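Local coordinates for protein putative uronate isomerase (Thermotoga maritima, PDB 4NAR) that is of uncertain function but may have lactate racemase activity, at residues V29-V34 and L61-T66; L107-T112 and P131-R136; D143-I148 and I214-F219; I165-I170 and R205-I210; S218-M223 and E243-A248. All coordinates share one frame; numbering follows the deposited sequence.

Three contacts trace one mixed sheet and its cover. Contact 1 pairs strands 31-36 and 63-68. Contact 3, centred about 10 Å from it, pairs 144-150 with 217-227, and strands 31-36 and 144-150 are neighbours in the sheet. Contact 5 starts on the stretch where contact 3 ends and lays helix 241-259 over strand 217-227. Contact 2 is a separate two-stranded sheet; contact 4, centred about 9 Å from it, places a loop against helix 198-213, which also packs on that sheet. Along the chain contacts 1, 2 and 3 open in turn, and contact 4 is nested inside the loop closed by contact 3. Because contact 4 touches contacts 2, 3 and 5, it links the two sheets.

Contact 1. Residues V29-V34 and L61-T66; sequences VKKVLV and LKEFHT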
# COMPACT_ATOMS: atom_id res chain seq x y z
N VAL A 29 9.27 -1.41 30.17
CA VAL A 29 8.02 -1.37 29.42
C VAL A 29 6.80 -1.24 30.31
O VAL A 29 6.37 -2.21 30.95
CB VAL A 29 7.84 -2.61 28.52
CG1 VAL A 29 8.41 -2.34 27.13
CG2 VAL A 29 8.48 -3.84 29.15
N LYS A 30 6.25 -0.04 30.36
CA LYS A 30 4.90 0.12 30.90
C LYS A 30 3.97 0.52 29.76
O LYS A 30 2.91 -0.07 29.62
CB LYS A 30 4.85 1.10 32.09
CG LYS A 30 5.99 2.11 32.13
CD LYS A 30 6.07 2.84 33.47
CE LYS A 30 4.98 3.89 33.63
NZ LYS A 30 5.52 5.19 34.16
N LYS A 31 4.39 1.49 28.95
CA LYS A 31 3.60 2.00 27.81
C LYS A 31 4.27 1.65 26.47
O LYS A 31 5.42 2.04 26.21
CB LYS A 31 3.46 3.52 27.92
CG LYS A 31 2.13 4.04 28.45
CD LYS A 31 1.54 5.03 27.43
CE LYS A 31 0.85 6.22 28.08
NZ LYS A 31 0.38 7.17 27.01
N VAL A 32 3.53 0.96 25.61
CA VAL A 32 4.03 0.50 24.31
C VAL A 32 3.04 0.88 23.19
O VAL A 32 1.83 0.94 23.42
CB VAL A 32 4.24 -1.03 24.36
CG1 VAL A 32 3.71 -1.73 23.12
CG2 VAL A 32 5.70 -1.37 24.62
N LEU A 33 3.55 1.14 21.99
CA LEU A 33 2.69 1.40 20.83
C LEU A 33 2.99 0.42 19.71
O LEU A 33 4.17 0.23 19.33
CB LEU A 33 2.87 2.84 20.32
CG LEU A 33 2.10 3.27 19.05
CD1 LEU A 33 0.59 3.17 19.25
CD2 LEU A 33 2.48 4.68 18.61
N VAL A 34 1.94 -0.20 19.17
CA VAL A 34 2.09 -1.07 18.02
C VAL A 34 1.37 -0.47 16.82
O VAL A 34 0.14 -0.35 16.81
CB VAL A 34 1.59 -2.52 18.29
CG1 VAL A 34 1.70 -3.38 17.02
CG2 VAL A 34 2.38 -3.15 19.43
N LEU A 61 4.15 -5.10 31.30
CA LEU A 61 3.48 -4.11 30.46
C LEU A 61 2.24 -3.52 31.14
O LEU A 61 1.37 -4.25 31.61
CB LEU A 61 3.07 -4.74 29.14
CG LEU A 61 2.23 -3.89 28.20
CD1 LEU A 61 3.09 -2.77 27.62
CD2 LEU A 61 1.63 -4.76 27.10
N LYS A 62 2.15 -2.19 31.19
CA LYS A 62 0.96 -1.54 31.73
C LYS A 62 -0.06 -1.15 30.64
O LYS A 62 -1.27 -1.29 30.81
CB LYS A 62 1.35 -0.31 32.55
CG LYS A 62 2.21 -0.64 33.77
CD LYS A 62 1.44 -1.53 34.76
CE LYS A 62 2.32 -2.65 35.33
NZ LYS A 62 1.51 -3.90 35.57
N GLU A 63 0.45 -0.67 29.51
CA GLU A 63 -0.40 -0.12 28.46
C GLU A 63 0.04 -0.53 27.05
O GLU A 63 1.17 -0.26 26.63
CB GLU A 63 -0.42 1.39 28.58
CG GLU A 63 -1.78 1.95 28.76
CD GLU A 63 -1.78 3.20 29.61
OE1 GLU A 63 -2.05 4.30 29.08
OE2 GLU A 63 -1.50 3.07 30.83
N PHE A 64 -0.88 -1.16 26.33
CA PHE A 64 -0.60 -1.67 25.00
C PHE A 64 -1.52 -0.94 24.03
O PHE A 64 -2.71 -1.28 23.90
CB PHE A 64 -0.89 -3.18 24.99
CG PHE A 64 -0.47 -3.87 23.72
CD1 PHE A 64 -1.37 -4.06 22.68
CD2 PHE A 64 0.84 -4.36 23.58
CE1 PHE A 64 -0.97 -4.72 21.50
CE2 PHE A 64 1.25 -5.01 22.42
CZ PHE A 64 0.35 -5.20 21.38
N HIS A 65 -0.99 0.09 23.39
CA HIS A 65 -1.75 0.87 22.43
C HIS A 65 -1.46 0.40 21.01
O HIS A 65 -0.35 -0.01 20.69
CB HIS A 65 -1.38 2.34 22.58
CG HIS A 65 -1.87 2.96 23.86
ND1 HIS A 65 -2.97 3.79 23.91
CD2 HIS A 65 -1.41 2.87 25.13
CE1 HIS A 65 -3.16 4.19 25.16
NE2 HIS A 65 -2.23 3.64 25.92
N THR A 66 -2.47 0.45 20.14
CA THR A 66 -2.24 0.12 18.73
C THR A 66 -2.71 1.23 17.80
O THR A 66 -3.61 1.99 18.15
CB THR A 66 -2.85 -1.24 18.31
OG1 THR A 66 -4.13 -1.04 17.67
CG2 THR A 66 -2.96 -2.18 19.54
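Phe64 and His65, consecutive residues of strand 63-66, send their rings to opposite faces of the sheet, and both meet strand 31-34, its parallel partner in a beta-alpha-beta unit joined by helix 45-58. The edge of the His65 ring is turned to Val32 O, which lies near the ring plane, while Phe95 stacks on the ring. The Phe64 ring is met obliquely by two valines: Val32 CG1 approaches Phe64 CD2 at 3.9 Å, and Val34 CG2 touches Phe64 CZ at 3.5 Å. Phe64 CG is anti to the backbone N (chi1 -172°), which places the ring alongside Val32; Tyr53 of helix 45-58 packs edge-to-face with it. The strand axes lie at 22°, and regular backbone bonds join them, including Val32 N to Glu63 O at 2.8 Å and His65 N to Val32 O at 2.9 Å. On the His65 face, Lys31 and Glu63 run side by side, with Lys31 CG 3.7 Å from Glu63 CB. The amine of Lys31 makes its salt bridge with Asp141. His65 ND1 bonds to His97, while His65 NE2 donates to the anti lone pair of Glu63 OE1 at 3.2 Å, the oxygen lying almost exactly in the ring plane.

Contact 2. Residues L107-T112 and P131-R136; sequences LAFVGT and PIKVNR
Ala108 and Val134 are a hydrogen-bonded antiparallel pair, exchanging bonds from Ala108 N to Val134 O (2.6 Å) and from Val134 N to Ala108 O (3.0 Å). The strand axes lie at 143°, well short of strictly antiparallel. Further along, Ile132 O accepts from Val110 N, whereas Ile132 N donates to Gly111 O at 2.7 Å. Two residues thus face one, a pattern consistent with a beta bulge, and Gly111 takes the unusual phi of 152° there. Together the segments make a small two-stranded sheet. Phe109 CG stands anti to the backbone N (chi1 179°), which carries the ring over Gly111 N and across Pro131 at about a right angle: Phe109 CE1 meets Pro131 CB at 3.5 Å with the proline at the ring edge, and Gly111 N sits over the centre of one ring face. Lys133 passes another part of the edge on its way to a salt bridge with Glu174. On the apolar side Val110 CG2 lies 3.6 Å from Ile132 CG2, and Ile132 CD1 reaches back to Gly111 O at 3.2 Å. Helix 198-213 covers Val110, Ile132 and Val134. The chemistry is accordingly two-sided: backbone bonds set the pairing, branched aliphatics face the helix, and Phe109 and the charged chain of Lys133 take the more open side.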
# COMPACT_ATOMS: atom_id res chain seq x y z
N LEU A 107 -2.58 15.27 13.98
CA LEU A 107 -1.24 15.19 13.43
C LEU A 107 -0.26 16.11 14.14
O LEU A 107 -0.64 17.14 14.70
CB LEU A 107 -1.27 15.54 11.94
CG LEU A 107 -2.39 14.84 11.17
CD1 LEU A 107 -2.57 15.47 9.81
CD2 LEU A 107 -2.14 13.31 11.06
N ALA A 108 1.01 15.70 14.12
CA ALA A 108 2.09 16.54 14.62
C ALA A 108 2.95 16.99 13.44
O ALA A 108 3.31 16.18 12.58
CB ALA A 108 2.95 15.78 15.66
N PHE A 109 3.26 18.28 13.40
CA PHE A 109 4.18 18.80 12.40
C PHE A 109 5.61 18.45 12.82
O PHE A 109 6.00 18.76 13.95
CB PHE A 109 4.03 20.31 12.32
CG PHE A 109 4.97 20.95 11.34
CD1 PHE A 109 4.81 20.72 9.98
CD2 PHE A 109 6.00 21.78 11.77
CE1 PHE A 109 5.67 21.30 9.05
CE2 PHE A 109 6.87 22.37 10.85
CZ PHE A 109 6.70 22.14 9.48
N VAL A 110 6.40 17.84 11.94
CA VAL A 110 7.79 17.57 12.34
C VAL A 110 8.82 18.42 11.60
O VAL A 110 9.97 18.55 12.04
CB VAL A 110 8.20 16.05 12.27
CG1 VAL A 110 7.19 15.17 12.99
CG2 VAL A 110 8.37 15.60 10.83
N GLY A 111 8.42 18.99 10.47
CA GLY A 111 9.34 19.75 9.63
C GLY A 111 8.92 19.73 8.18
O GLY A 111 7.88 19.15 7.84
N THR A 112 9.71 20.35 7.30
CA THR A 112 9.36 20.41 5.88
C THR A 112 10.41 19.74 5.01
O THR A 112 11.59 19.69 5.38
CB THR A 112 9.22 21.88 5.38
OG1 THR A 112 10.34 22.64 5.81
CG2 THR A 112 7.96 22.54 5.92
N PRO A 131 5.21 20.32 4.03
CA PRO A 131 5.20 20.01 5.47
C PRO A 131 5.01 18.51 5.71
O PRO A 131 4.27 17.84 4.98
CB PRO A 131 3.99 20.81 5.99
CG PRO A 131 3.08 20.96 4.77
CD PRO A 131 4.01 21.05 3.59
N ILE A 132 5.70 17.98 6.72
CA ILE A 132 5.56 16.58 7.11
C ILE A 132 4.77 16.49 8.41
O ILE A 132 5.24 16.94 9.46
CB ILE A 132 6.94 15.90 7.29
CG1 ILE A 132 7.71 15.93 5.98
CG2 ILE A 132 6.79 14.47 7.77
CD1 ILE A 132 8.96 16.77 6.04
N LYS A 133 3.59 15.89 8.34
CA LYS A 133 2.72 15.76 9.50
C LYS A 133 2.28 14.31 9.70
O LYS A 133 1.71 13.69 8.77
CB LYS A 133 1.49 16.66 9.35
CG LYS A 133 1.82 18.12 9.10
CD LYS A 133 0.55 18.92 8.93
CE LYS A 133 0.83 20.28 8.31
NZ LYS A 133 -0.28 20.67 7.40
N VAL A 134 2.53 13.78 10.89
CA VAL A 134 2.20 12.39 11.18
C VAL A 134 1.43 12.28 12.50
O VAL A 134 1.42 13.25 13.30
CB VAL A 134 3.47 11.52 11.22
CG1 VAL A 134 4.06 11.43 9.82
CG2 VAL A 134 4.48 12.10 12.20
N ASN A 135 0.78 11.13 12.71
CA ASN A 135 -0.07 10.93 13.88
C ASN A 135 0.70 11.33 15.12
O ASN A 135 1.86 10.91 15.29
CB ASN A 135 -0.52 9.48 14.03
CG ASN A 135 -1.73 9.34 14.94
OD1 ASN A 135 -1.63 9.58 16.14
ND2 ASN A 135 -2.88 9.00 14.36
N ARG A 136 0.08 12.12 15.99
CA ARG A 136 0.81 12.67 17.14
C ARG A 136 1.14 11.59 18.17
O ARG A 136 2.02 11.79 19.03
CB ARG A 136 0.06 13.85 17.77
CG ARG A 136 -1.39 13.55 18.06
CD ARG A 136 -2.03 14.71 18.80
NE ARG A 136 -2.74 14.23 19.99
CZ ARG A 136 -2.34 14.42 21.24
NH1 ARG A 136 -1.24 15.13 21.50
NH2 ARG A 136 -3.05 13.93 22.25

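Contact 3. Residues D143-I148 and I214-F219; sequences DAIFFI and IKARSF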
# COMPACT_ATOMS: atom_id res chain seq x y z
N ASP A 143 7.57 3.80 25.69
CA ASP A 143 8.88 3.22 25.96
C ASP A 143 9.40 2.49 24.73
O ASP A 143 10.61 2.38 24.53
CB ASP A 143 8.81 2.27 27.16
CG ASP A 143 8.50 3.00 28.46
OD1 ASP A 143 7.56 2.56 29.17
OD2 ASP A 143 9.19 4.00 28.77
N ALA A 144 8.48 1.98 23.92
CA ALA A 144 8.85 1.34 22.67
C ALA A 144 7.71 1.45 21.68
O ALA A 144 6.53 1.45 22.05
CB ALA A 144 9.23 -0.12 22.89
N ILE A 145 8.09 1.58 20.41
CA ILE A 145 7.13 1.59 19.33
C ILE A 145 7.52 0.50 18.34
O ILE A 145 8.65 0.48 17.85
CB ILE A 145 7.11 2.93 18.61
CG1 ILE A 145 6.91 4.06 19.63
CG2 ILE A 145 5.99 2.95 17.58
CD1 ILE A 145 6.72 5.44 18.99
N PHE A 146 6.58 -0.39 18.06
CA PHE A 146 6.82 -1.53 17.20
C PHE A 146 6.03 -1.35 15.93
O PHE A 146 4.81 -1.23 15.97
CB PHE A 146 6.37 -2.80 17.90
CG PHE A 146 6.99 -2.98 19.26
CD1 PHE A 146 6.30 -2.60 20.40
CD2 PHE A 146 8.27 -3.52 19.39
CE1 PHE A 146 6.88 -2.76 21.66
CE2 PHE A 146 8.85 -3.68 20.64
CZ PHE A 146 8.15 -3.30 21.78
N PHE A 147 6.72 -1.30 14.81
CA PHE A 147 6.04 -1.16 13.54
C PHE A 147 6.06 -2.53 12.84
O PHE A 147 7.12 -2.97 12.37
CB PHE A 147 6.75 -0.14 12.66
CG PHE A 147 6.82 1.26 13.24
CD1 PHE A 147 5.94 2.25 12.80
CD2 PHE A 147 7.80 1.59 14.19
CE1 PHE A 147 6.02 3.56 13.32
CE2 PHE A 147 7.88 2.89 14.71
CZ PHE A 147 7.00 3.87 14.27
N ILE A 148 4.91 -3.20 12.78
CA ILE A 148 4.82 -4.47 12.07
C ILE A 148 4.40 -4.16 10.63
O ILE A 148 3.23 -3.85 10.35
CB ILE A 148 3.81 -5.43 12.72
CG1 ILE A 148 4.08 -5.55 14.23
CG2 ILE A 148 3.85 -6.80 12.04
CD1 ILE A 148 3.02 -6.33 14.99
N ILE A 214 11.08 11.16 17.66
CA ILE A 214 10.62 10.03 18.48
C ILE A 214 11.61 9.72 19.59
O ILE A 214 12.78 9.46 19.32
CB ILE A 214 10.46 8.74 17.64
CG1 ILE A 214 9.34 8.91 16.62
CG2 ILE A 214 10.25 7.51 18.55
CD1 ILE A 214 9.30 7.80 15.60
N LYS A 215 11.15 9.75 20.84
CA LYS A 215 12.01 9.43 21.98
C LYS A 215 11.96 7.97 22.42
O LYS A 215 12.94 7.47 22.98
CB LYS A 215 11.71 10.35 23.18
CG LYS A 215 10.34 10.98 23.15
CD LYS A 215 10.45 12.47 23.49
CE LYS A 215 11.29 12.70 24.76
NZ LYS A 215 12.38 13.70 24.53
N ALA A 216 10.84 7.30 22.17
CA ALA A 216 10.78 5.85 22.38
C ALA A 216 11.84 5.15 21.53
O ALA A 216 12.30 5.70 20.53
CB ALA A 216 9.40 5.32 22.01
N ARG A 217 12.23 3.94 21.94
CA ARG A 217 12.98 3.04 21.05
C ARG A 217 12.03 2.53 19.95
O ARG A 217 10.90 2.14 20.25
CB ARG A 217 13.55 1.84 21.81
CG ARG A 217 14.59 2.19 22.88
CD ARG A 217 15.14 0.90 23.52
NE ARG A 217 15.89 0.09 22.56
CZ ARG A 217 16.40 -1.11 22.82
NH1 ARG A 217 16.23 -1.67 24.02
NH2 ARG A 217 17.08 -1.76 21.87
N SER A 218 12.49 2.53 18.70
CA SER A 218 11.64 2.18 17.56
C SER A 218 12.04 0.89 16.86
O SER A 218 13.17 0.76 16.40
CB SER A 218 11.66 3.30 16.52
OG SER A 218 10.93 4.41 16.99
N PHE A 219 11.10 -0.03 16.70
CA PHE A 219 11.45 -1.28 16.03
C PHE A 219 10.70 -1.49 14.75
O PHE A 219 9.54 -1.11 14.62
CB PHE A 219 11.26 -2.46 16.98
CG PHE A 219 12.06 -2.32 18.24
CD1 PHE A 219 13.41 -2.68 18.26
CD2 PHE A 219 11.50 -1.76 19.39
CE1 PHE A 219 14.18 -2.51 19.42
CE2 PHE A 219 12.26 -1.59 20.56
CZ PHE A 219 13.61 -1.96 20.57
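In the interior of the mixed sheet, strand 144-148 runs parallel to strand 217-219, with Ile145 bonded through both its N and its O. Ile145 N donates to Arg217 O at 2.9 Å, Ile145 O accepts from Phe219 N at 2.8 Å, and Phe147 N donates to Phe219 O; the bond from Arg217 N to Asp143 O is weak. On one face Phe146 CG and Phe219 CG are anti to their carbonyl carbons (chi1 -55° and -57°), which makes the rings lean the same way, planes at 16°, but slid so far, centroids 5.5 Å apart, that they barely overlap. Phe146 CE2 touches Phe219 CD2 at 3.5 Å. Ala144 CB lies at the edge of the Phe219 ring, and the guanidinium of Arg217, paired with Glu240, turns a face to Phe219 CZ, off-centre, meeting the ring at its edge. On the other face Ile145 CG1 packs on Ala216 CB at 3.7 Å, and Ile145 CD1 touches Ile214 CG2. Phe147 turns its ring edge to Phe219 O, 3.2 Å from Phe147 CD2. Leu52 and Leu56 of helix 45-58 meet Phe146, while Phe245 of helix 241-259 and Phe147 meet edge-to-face. Strand 31-36 flanks 144-150 on its other edge.

Contact 4. Residues I165-I170 and R205-I210; sequences IVIPGI and RASEMI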
# COMPACT_ATOMS: atom_id res chain seq x y z
N ILE A 165 5.12 2.13 6.11
CA ILE A 165 4.15 2.10 7.18
C ILE A 165 4.04 3.46 7.90
O ILE A 165 2.99 3.77 8.47
CB ILE A 165 4.44 0.98 8.19
CG1 ILE A 165 3.27 0.84 9.17
CG2 ILE A 165 5.75 1.25 8.93
CD1 ILE A 165 3.22 -0.51 9.88
N VAL A 166 5.10 4.26 7.87
CA VAL A 166 5.00 5.59 8.46
C VAL A 166 4.35 6.54 7.45
O VAL A 166 3.39 7.25 7.77
CB VAL A 166 6.39 6.14 8.88
CG1 VAL A 166 6.23 7.54 9.48
CG2 VAL A 166 7.08 5.19 9.86
N ILE A 167 4.87 6.55 6.22
CA ILE A 167 4.34 7.36 5.13
C ILE A 167 4.10 6.43 3.93
O ILE A 167 5.06 5.87 3.41
CB ILE A 167 5.33 8.45 4.68
CG1 ILE A 167 5.74 9.31 5.88
CG2 ILE A 167 4.71 9.31 3.58
CD1 ILE A 167 6.84 10.26 5.57
N PRO A 168 2.83 6.30 3.48
CA PRO A 168 1.65 7.09 3.89
C PRO A 168 0.92 6.62 5.15
O PRO A 168 -0.01 7.32 5.58
CB PRO A 168 0.68 6.90 2.71
CG PRO A 168 0.98 5.48 2.23
CD PRO A 168 2.51 5.38 2.37
N GLY A 169 1.32 5.47 5.70
CA GLY A 169 0.57 4.79 6.75
C GLY A 169 -0.10 5.63 7.83
O GLY A 169 -1.30 5.46 8.11
N ILE A 170 0.67 6.53 8.44
CA ILE A 170 0.14 7.34 9.52
C ILE A 170 0.49 8.81 9.31
O ILE A 170 0.77 9.57 10.25
CB ILE A 170 0.69 6.87 10.88
CG1 ILE A 170 2.22 6.91 10.84
CG2 ILE A 170 0.16 5.45 11.21
CD1 ILE A 170 2.89 6.46 12.09
N ARG A 205 13.61 10.58 3.24
CA ARG A 205 14.04 11.92 3.63
C ARG A 205 13.14 12.47 4.73
O ARG A 205 13.62 12.98 5.74
CB ARG A 205 14.07 12.85 2.41
CG ARG A 205 14.36 14.32 2.73
CD ARG A 205 15.70 14.53 3.44
NE ARG A 205 15.99 15.94 3.68
CZ ARG A 205 16.05 16.50 4.90
NH1 ARG A 205 15.85 15.75 5.99
NH2 ARG A 205 16.32 17.80 5.03
N ALA A 206 11.83 12.33 4.55
CA ALA A 206 10.87 12.81 5.54
C ALA A 206 10.94 12.03 6.87
O ALA A 206 10.83 12.60 7.97
CB ALA A 206 9.49 12.73 4.96
N SER A 207 11.16 10.72 6.77
CA SER A 207 11.17 9.86 7.95
C SER A 207 12.34 10.18 8.87
O SER A 207 12.25 9.96 10.08
CB SER A 207 11.22 8.39 7.57
OG SER A 207 10.11 8.07 6.76
N GLU A 208 13.43 10.67 8.29
CA GLU A 208 14.58 11.09 9.08
C GLU A 208 14.16 12.10 10.14
O GLU A 208 14.49 11.96 11.32
CB GLU A 208 15.62 11.72 8.17
CG GLU A 208 16.76 10.80 7.83
CD GLU A 208 17.94 11.55 7.24
OE1 GLU A 208 17.85 12.00 6.07
OE2 GLU A 208 18.95 11.70 7.97
N MSE A 209 13.42 13.12 9.71
CA MSE A 209 12.97 14.17 10.62
C MSE A 209 11.99 13.62 11.68
O MSE A 209 11.93 14.11 12.81
CB MSE A 209 12.32 15.31 9.84
CG MSE A 209 13.29 16.40 9.40
SE MSE A 209 12.37 17.62 8.18
CE MSE A 209 12.33 16.44 6.63
N ILE A 210 11.24 12.60 11.28
CA ILE A 210 10.30 11.95 12.18
C ILE A 210 11.04 11.17 13.26
O ILE A 210 10.79 11.38 14.45
CB ILE A 210 9.34 11.00 11.39
CG1 ILE A 210 8.46 11.83 10.45
CG2 ILE A 210 8.49 10.13 12.33
CD1 ILE A 210 7.53 11.01 9.58
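Val166 and Ile167 carry the whole loop side of this contact, meeting Ala206, Ser207 and Ile210, which share one face of the helix. The packing is tight at two points. Val166 CG1 touches Ile210 CD1 at 3.7 Å, the two side chains sliding past each other in opposite directions, and Ile167 CD1 meets Ala206 CB, also at 3.7 Å. Ile167 CD1 further lies 4.1 Å from Ile210 CD1, so that one methyl is shared between two helix positions a turn apart. Val166 CG1 is anti to the backbone N (chi1 180°), the torsion that turns this methyl to Ile210. The backbones themselves stay well apart: the nearest CA atoms, Val166 and Ser207, are 7.5 Å from each other, and only 167 Å² is buried. The loop between strand 158-159 and helix 173-186 is here fitted against helix 198-213, whose same face also covers the two-stranded sheet, since Ile210 reaches Val110 and Val134. Within the loop a turn is closed by Ile170 N bonding to Val166 O at 2.9 Å, and the peptide before Pro168 is cis. Val176 and Phe179 of helix 173-186 also touch Ile167. The helix turns its solvent side away from the loop: Glu208 is exposed without touching it, and Arg205 is partly exposed. Ser207 OG, 4.1 Å from Ile167 CD1, spends its polarity on the Ile203 carbonyl one turn back.

Contact 5. Residues S218-M223 and E243-A248; sequences SFTLNM and EGFLRA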
# COMPACT_ATOMS: atom_id res chain seq x y z
N SER A 218 12.49 2.53 18.70
CA SER A 218 11.64 2.18 17.56
C SER A 218 12.04 0.89 16.86
O SER A 218 13.17 0.76 16.40
CB SER A 218 11.66 3.30 16.52
OG SER A 218 10.93 4.41 16.99
N PHE A 219 11.10 -0.03 16.70
CA PHE A 219 11.45 -1.28 16.03
C PHE A 219 10.70 -1.49 14.75
O PHE A 219 9.54 -1.11 14.62
CB PHE A 219 11.26 -2.46 16.98
CG PHE A 219 12.06 -2.32 18.24
CD1 PHE A 219 13.41 -2.68 18.26
CD2 PHE A 219 11.50 -1.76 19.39
CE1 PHE A 219 14.18 -2.51 19.42
CE2 PHE A 219 12.26 -1.59 20.56
CZ PHE A 219 13.61 -1.96 20.57
N THR A 220 11.40 -2.05 13.78
CA THR A 220 10.75 -2.51 12.58
C THR A 220 10.68 -4.03 12.61
O THR A 220 11.67 -4.71 12.92
CB THR A 220 11.45 -2.03 11.28
OG1 THR A 220 10.79 -2.63 10.15
CG2 THR A 220 12.95 -2.41 11.26
N LEU A 221 9.50 -4.55 12.34
CA LEU A 221 9.28 -5.98 12.25
C LEU A 221 8.73 -6.18 10.83
O LEU A 221 7.52 -6.08 10.60
CB LEU A 221 8.32 -6.45 13.35
CG LEU A 221 8.80 -6.14 14.78
CD1 LEU A 221 8.39 -4.75 15.25
CD2 LEU A 221 8.35 -7.19 15.79
N ASN A 222 9.65 -6.40 9.89
CA ASN A 222 9.36 -6.37 8.46
C ASN A 222 9.07 -7.80 7.95
O ASN A 222 9.97 -8.64 7.85
CB ASN A 222 10.55 -5.74 7.72
CG ASN A 222 10.20 -5.29 6.30
OD1 ASN A 222 9.27 -5.81 5.67
ND2 ASN A 222 10.94 -4.29 5.79
N MSE A 223 7.80 -8.05 7.65
CA MSE A 223 7.35 -9.37 7.23
C MSE A 223 7.52 -9.59 5.73
O MSE A 223 7.38 -8.66 4.93
CB MSE A 223 5.87 -9.53 7.55
CG MSE A 223 5.52 -9.57 9.04
SE MSE A 223 3.58 -9.55 9.26
CE MSE A 223 3.14 -7.89 8.37
N GLU A 243 17.83 3.63 10.68
CA GLU A 243 18.76 2.83 9.88
C GLU A 243 18.33 1.36 9.84
O GLU A 243 18.58 0.66 8.86
CB GLU A 243 20.19 2.91 10.44
CG GLU A 243 20.79 4.31 10.45
CD GLU A 243 21.13 4.82 9.05
OE1 GLU A 243 21.00 4.03 8.06
OE2 GLU A 243 21.53 6.02 8.93
N GLY A 244 17.69 0.91 10.92
CA GLY A 244 17.17 -0.44 10.97
C GLY A 244 16.08 -0.65 9.94
O GLY A 244 16.02 -1.71 9.28
N PHE A 245 15.22 0.36 9.80
CA PHE A 245 14.11 0.29 8.86
C PHE A 245 14.66 0.10 7.46
O PHE A 245 14.14 -0.72 6.68
CB PHE A 245 13.30 1.59 8.91
CG PHE A 245 12.04 1.50 9.70
CD1 PHE A 245 12.01 1.89 11.04
CD2 PHE A 245 10.86 1.06 9.10
CE1 PHE A 245 10.83 1.81 11.77
CE2 PHE A 245 9.67 0.99 9.83
CZ PHE A 245 9.65 1.37 11.15
N LEU A 246 15.70 0.87 7.14
CA LEU A 246 16.40 0.79 5.86
C LEU A 246 17.00 -0.61 5.59
O LEU A 246 16.80 -1.17 4.51
CB LEU A 246 17.48 1.88 5.78
CG LEU A 246 17.08 3.21 5.11
CD1 LEU A 246 15.59 3.51 5.26
CD2 LEU A 246 17.90 4.39 5.63
N ARG A 247 17.71 -1.16 6.57
CA ARG A 247 18.31 -2.50 6.43
C ARG A 247 17.26 -3.60 6.23
O ARG A 247 17.34 -4.40 5.29
CB ARG A 247 19.17 -2.83 7.65
CG ARG A 247 20.47 -2.03 7.78
CD ARG A 247 21.34 -2.58 8.92
NE ARG A 247 20.69 -2.37 10.21
CZ ARG A 247 20.90 -1.30 10.98
NH1 ARG A 247 21.75 -0.36 10.59
NH2 ARG A 247 20.26 -1.17 12.14
N ALA A 248 16.28 -3.64 7.14
CA ALA A 248 15.21 -4.63 7.09
C ALA A 248 14.43 -4.57 5.78
O ALA A 248 14.08 -5.62 5.21
CB ALA A 248 14.26 -4.47 8.30
O HOH W 1 11.70 -2.22 7.57
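Thr220 sits squarely over the Phe245 ring, its CB 3.6 Å from the centroid and 4° off the ring normal, a CH-pi contact. The motif is a beta-hairpin, strands 217-227 and 231-240, followed by helix 241-259, which folds back over the first strand; the short axes of strand and helix run 8.0 Å apart in nearly the same direction. The torsions explain how one threonine serves three neighbours. Thr220 OG1 is anti to the backbone N (chi1 175°); with OG1 there, the methyl is left the position between the backbone N and the carbonyl carbon, directed at the helix, where Thr220 CG2 meets Gly244 O at 3.7 Å and Ala248 CB at 3.8 Å. Phe245 has an unusual chi1 of -101°, off the staggered values, and in this pose the ring lies flat against Thr220. The ring also meets Phe211. Two residues along, Asn222 CB packs on Ala248 CB at 4.0 Å. Asn222 CG is anti to the backbone N, which brings the amide alongside the end of Ala248; Asn222 ND2 comes near Ala248 O, but at too poor an angle for a hydrogen bond. Instead the polar groups meet at a water. Thr220 OG1 also bonds to Asn149, and Asn222 OD1 to Thr151. The water itself lies 2.8 Å from Thr220 OG1, accepts from Asn222 ND2 at 2.8 Å, and donates to Phe245 O at 3.0 Å.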